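Local coordinates for protein transcriptional regulator (PDB 2O0Y) that probably binds DNA and regulates transcription as an IclR-family factor, with a helix-turn-helix domain and a C-terminal domain of the GAF-related type, at residues L122-V127 with G151-I156; P211-D214 with T218-A221. All blocks are in the same frame, centred on the assembly; numbering follows the deposited sequence.

Contact 1: residues L122-V127 with G151-I156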
loop_
_atom_site.group_PDB
_atom_site.type_symbol
_atom_site.label_atom_id
_atom_site.label_comp_id
_atom_site.label_asym_id
_atom_site.label_seq_id
_atom_site.Cartn_x
_atom_site.Cartn_y
_atom_site.Cartn_z
ATOM N N LEU B 122 -4.211 7.386 -11.394
ATOM C CA LEU B 122 -5.061 7.993 -12.424
ATOM C C LEU B 122 -6.006 6.972 -13.077
ATOM O O LEU B 122 -6.364 7.115 -14.246
ATOM C CB LEU B 122 -4.223 8.667 -13.516
ATOM C CG LEU B 122 -3.193 9.750 -13.145
ATOM C CD1 LEU B 122 -2.347 10.146 -14.363
ATOM C CD2 LEU B 122 -3.854 10.987 -12.536
ATOM N N SER B 123 -6.419 5.958 -12.313
ATOM C CA SER B 123 -7.223 4.873 -12.839
ATOM C C SER B 123 -8.424 4.645 -11.940
ATOM O O SER B 123 -8.422 5.076 -10.775
ATOM C CB SER B 123 -6.389 3.595 -12.841
ATOM O OG SER B 123 -5.231 3.755 -13.640
ATOM N N ARG B 124 -9.441 3.959 -12.476
ATOM C CA ARG B 124 -10.569 3.466 -11.704
ATOM C C ARG B 124 -10.474 1.948 -11.691
ATOM O O ARG B 124 -10.002 1.334 -12.669
ATOM C CB ARG B 124 -11.896 3.900 -12.309
ATOM C CG ARG B 124 -12.251 3.204 -13.633
ATOM C CD ARG B 124 -13.715 3.522 -14.084
ATOM N NE ARG B 124 -13.583 3.835 -15.480
ATOM C CZ ARG B 124 -13.863 3.049 -16.508
ATOM N NH1 ARG B 124 -14.441 1.869 -16.369
ATOM N NH2 ARG B 124 -13.594 3.512 -17.698
ATOM N N VAL B 125 -10.888 1.366 -10.568
ATOM C CA VAL B 125 -10.750 -0.058 -10.301
ATOM C C VAL B 125 -12.023 -0.500 -9.658
ATOM O O VAL B 125 -12.494 0.117 -8.696
ATOM C CB VAL B 125 -9.599 -0.332 -9.312
ATOM C CG1 VAL B 125 -9.315 -1.844 -9.207
ATOM C CG2 VAL B 125 -8.361 0.391 -9.780
ATOM N N VAL B 126 -12.592 -1.574 -10.183
ATOM C CA VAL B 126 -13.761 -2.203 -9.547
ATOM C C VAL B 126 -13.256 -3.060 -8.426
ATOM O O VAL B 126 -12.372 -3.929 -8.605
ATOM C CB VAL B 126 -14.602 -3.052 -10.562
ATOM C CG1 VAL B 126 -15.708 -3.740 -9.892
ATOM C CG2 VAL B 126 -15.162 -2.145 -11.658
ATOM N N VAL B 127 -13.738 -2.765 -7.226
ATOM C CA VAL B 127 -13.267 -3.513 -6.064
ATOM C C VAL B 127 -14.350 -4.372 -5.426
ATOM O O VAL B 127 -14.086 -5.192 -4.541
ATOM C CB VAL B 127 -12.643 -2.565 -5.030
ATOM C CG1 VAL B 127 -11.311 -1.948 -5.613
ATOM C CG2 VAL B 127 -13.671 -1.511 -4.529
ATOM N N GLY B 151 -16.446 7.495 -19.119
ATOM C CA GLY B 151 -17.515 6.829 -18.349
ATOM C C GLY B 151 -17.913 7.590 -17.081
ATOM O O GLY B 151 -17.238 8.547 -16.663
ATOM N N ALA B 152 -19.025 7.163 -16.477
ATOM C CA ALA B 152 -19.664 7.862 -15.368
ATOM C C ALA B 152 -18.854 7.766 -14.081
ATOM O O ALA B 152 -18.698 8.761 -13.400
ATOM C CB ALA B 152 -21.062 7.291 -15.116
ATOM N N ALA B 153 -18.375 6.570 -13.742
ATOM C CA ALA B 153 -17.617 6.355 -12.509
ATOM C C ALA B 153 -16.396 7.266 -12.472
ATOM O O ALA B 153 -16.126 7.884 -11.440
ATOM C CB ALA B 153 -17.196 4.915 -12.381
ATOM N N GLY B 154 -15.651 7.359 -13.579
ATOM C CA GLY B 154 -14.439 8.184 -13.593
ATOM C C GLY B 154 -14.709 9.633 -13.182
ATOM O O GLY B 154 -13.967 10.221 -12.398
ATOM N N LYS B 155 -15.754 10.244 -13.748
ATOM C CA LYS B 155 -16.106 11.618 -13.391
ATOM C C LYS B 155 -16.632 11.776 -11.951
ATOM O O LYS B 155 -16.508 12.835 -11.362
ATOM C CB LYS B 155 -17.095 12.195 -14.410
ATOM C CG LYS B 155 -16.395 12.562 -15.734
ATOM C CD LYS B 155 -17.401 12.972 -16.847
ATOM C CE LYS B 155 -17.692 11.829 -17.839
ATOM N NZ LYS B 155 -16.550 11.552 -18.822
ATOM N N ILE B 156 -17.226 10.727 -11.389
ATOM C CA ILE B 156 -17.627 10.763 -9.974
ATOM C C ILE B 156 -16.358 10.709 -9.111
ATOM O O ILE B 156 -16.196 11.523 -8.227
ATOM C CB ILE B 156 -18.614 9.627 -9.600
ATOM C CG1 ILE B 156 -19.998 9.858 -10.268
ATOM C CG2 ILE B 156 -18.733 9.472 -8.056
ATOM C CD1 ILE B 156 -20.774 11.047 -9.688
#

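Contact 2: residues P211-D214 with T218-A221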
loop_
_atom_site.group_PDB
_atom_site.type_symbol
_atom_site.label_atom_id
_atom_site.label_comp_id
_atom_site.label_asym_id
_atom_site.label_seq_id
_atom_site.Cartn_x
_atom_site.Cartn_y
_atom_site.Cartn_z
ATOM N N PRO B 211 -21.871 9.139 -6.046
ATOM C CA PRO B 211 -20.764 9.118 -5.124
ATOM C C PRO B 211 -21.114 8.329 -3.867
ATOM O O PRO B 211 -22.241 8.407 -3.362
ATOM C CB PRO B 211 -20.571 10.608 -4.749
ATOM C CG PRO B 211 -21.852 11.280 -5.040
ATOM C CD PRO B 211 -22.543 10.452 -6.106
ATOM N N LEU B 212 -20.122 7.612 -3.351
ATOM C CA LEU B 212 -20.189 7.100 -1.981
ATOM C C LEU B 212 -19.180 7.915 -1.180
ATOM O O LEU B 212 -18.074 8.147 -1.664
ATOM C CB LEU B 212 -19.772 5.619 -1.972
ATOM C CG LEU B 212 -20.711 4.771 -2.848
ATOM C CD1 LEU B 212 -20.104 3.334 -2.879
ATOM C CD2 LEU B 212 -22.103 4.775 -2.221
ATOM N N VAL B 213 -19.558 8.343 0.032
ATOM C CA VAL B 213 -18.722 9.281 0.817
ATOM C C VAL B 213 -18.348 8.719 2.190
ATOM O O VAL B 213 -19.039 7.795 2.717
ATOM C CB VAL B 213 -19.436 10.638 0.979
ATOM C CG1 VAL B 213 -19.718 11.290 -0.433
ATOM C CG2 VAL B 213 -20.774 10.467 1.663
ATOM N N ASP B 214 -17.243 9.227 2.755
ATOM C CA ASP B 214 -16.947 8.950 4.148
ATOM C C ASP B 214 -17.849 9.791 5.071
ATOM O O ASP B 214 -18.713 10.534 4.594
ATOM C CB ASP B 214 -15.463 9.172 4.459
ATOM C CG ASP B 214 -15.021 10.563 4.190
ATOM O OD1 ASP B 214 -15.890 11.473 4.107
ATOM O OD2 ASP B 214 -13.805 10.761 4.082
ATOM N N THR B 218 -16.506 13.326 1.948
ATOM C CA THR B 218 -15.536 13.167 0.867
ATOM C C THR B 218 -15.882 11.928 0.007
ATOM O O THR B 218 -16.228 10.874 0.554
ATOM C CB THR B 218 -14.123 12.993 1.455
ATOM O OG1 THR B 218 -13.779 14.130 2.280
ATOM C CG2 THR B 218 -13.093 12.828 0.349
ATOM N N VAL B 219 -15.788 12.054 -1.319
ATOM C CA VAL B 219 -16.095 10.923 -2.233
ATOM C C VAL B 219 -14.974 9.936 -2.163
ATOM O O VAL B 219 -13.827 10.282 -2.483
ATOM C CB VAL B 219 -16.304 11.440 -3.684
ATOM C CG1 VAL B 219 -16.611 10.285 -4.687
ATOM C CG2 VAL B 219 -17.451 12.481 -3.702
ATOM N N VAL B 220 -15.291 8.716 -1.716
ATOM C CA VAL B 220 -14.275 7.667 -1.586
ATOM C C VAL B 220 -14.500 6.551 -2.602
ATOM O O VAL B 220 -13.639 5.735 -2.827
ATOM C CB VAL B 220 -14.243 7.053 -0.175
ATOM C CG1 VAL B 220 -13.736 8.136 0.873
ATOM C CG2 VAL B 220 -15.590 6.461 0.225
ATOM N N ALA B 221 -15.666 6.516 -3.218
ATOM C CA ALA B 221 -15.955 5.450 -4.186
ATOM C C ALA B 221 -17.118 5.908 -5.024
ATOM O O ALA B 221 -17.726 6.934 -4.729
ATOM C CB ALA B 221 -16.302 4.127 -3.460
HETATM O O HOH W 1 -12.363 13.187 4.214
#

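Contact 1: residues L122-V127 with G151-I156
Arg124 meets Ala153 and Gly154 through the aliphatic part of its side chain: CD of Arg124 lies 4.1 Å from CB of Ala153 and 4.3 Å from the backbone N of Gly154. No hydrogen bond joins the two segments, and they bury just 107 Å², so this is a light van der Waals contact between strand 123-130 and the first turn of helix 152-157. The small size of Ala153 and Gly154 is consistent with the close approach, CA of Arg124 lying 6.4 Å from CA of Gly154. The arginine chain is bent at chi3 (134°), and beyond the bend its guanidinium end passes along the helix start, where Gly151 holds the N-cap position. At the polar end, NH1 hydrogen-bonds to the hydroxyl of Tyr117 on the adjacent strand, and NE makes a weak hydrogen bond to the carbonyl of Pro147. Glu200 accepts a hydrogen bond from the N of Gly151 and forms a salt bridge with Lys155. The chemistry is divided along one buried side chain: its CD methylene packs on the helix, while NE and NH1 of the guanidinium, probably positively charged, take their polar partners from strands 146-147 and 113-120 of the sheet.

Contact 2: residues P211-D214 with T218-A221
A classic beta bulge interrupts the hairpin of strands 205-213 and 219-228 beside its turn. Both Val220 and Ala221 face Leu212, whose carbonyl O accepts from two backbone donors, Val220 N at 2.8 Å and Ala221 N at 3.3 Å. The first donor lies in the carbonyl plane; the second is tilted 29° from it. The ladder continues from Leu212 N to Ala221 O, 2.8 Å and nearly straight at 172°. Leu212 and Ala221 form a hydrogen-bonded antiparallel pair, Val213 and Val219 a non-hydrogen-bonded one, and the register shifts by one between them. Leu212 CD1 packs on Ala221 CB (3.9 Å) on the face met by helix 237-254. On the face of Val213 and Val219, Val219 CG2 touches Val213 CG1, and it also meets Pro211 CB at 3.8 Å.

Nearer the turn, Asp214 N donates to Thr218 O, and Thr218 N returns a bond to Asp214 OD1 at 2.9 Å, reaching it from above the carboxylate plane. With chi1 at 60°, CG of Asp214 stands between its own N and carbonyl carbon, where OD1 can also take the N-H of Gly217. A water links OD2 of Asp214 (2.8 Å) to OG1 of Thr218. Replacing Asp214 with an alanine would probably leave the amides of Gly217 and Thr218 without this acceptor and the water without one of its two holders, freeing the turn to shift. One carbonyl shared by two successive amides, with a local twist of the strands, is the signature of a classic bulge in an antiparallel hairpin.

Overall arrangement
Following the chain from the N terminus, the helix-turn-helix region comes first and both contacts fall later, inside the C-terminal IclR domain. Contact 1 closes first, bringing helix 152-157 back to strand 123-130 after 23 intervening residues that include strand 146-147. Contact 2 opens afterwards and spans a turn of three residues, so the two stand in series, neither nested nor crossed. Their centres are 12 Å apart, and both reach the same six-stranded antiparallel sheet. Ile156 bridges them: its CG2 lies 3.6 Å from CA of Pro211, and its O lies 3.8 Å from CG1 of Val219. Helix 152-157 thus packs against strand 123-130 and the hairpin of 205-213 with 219-228.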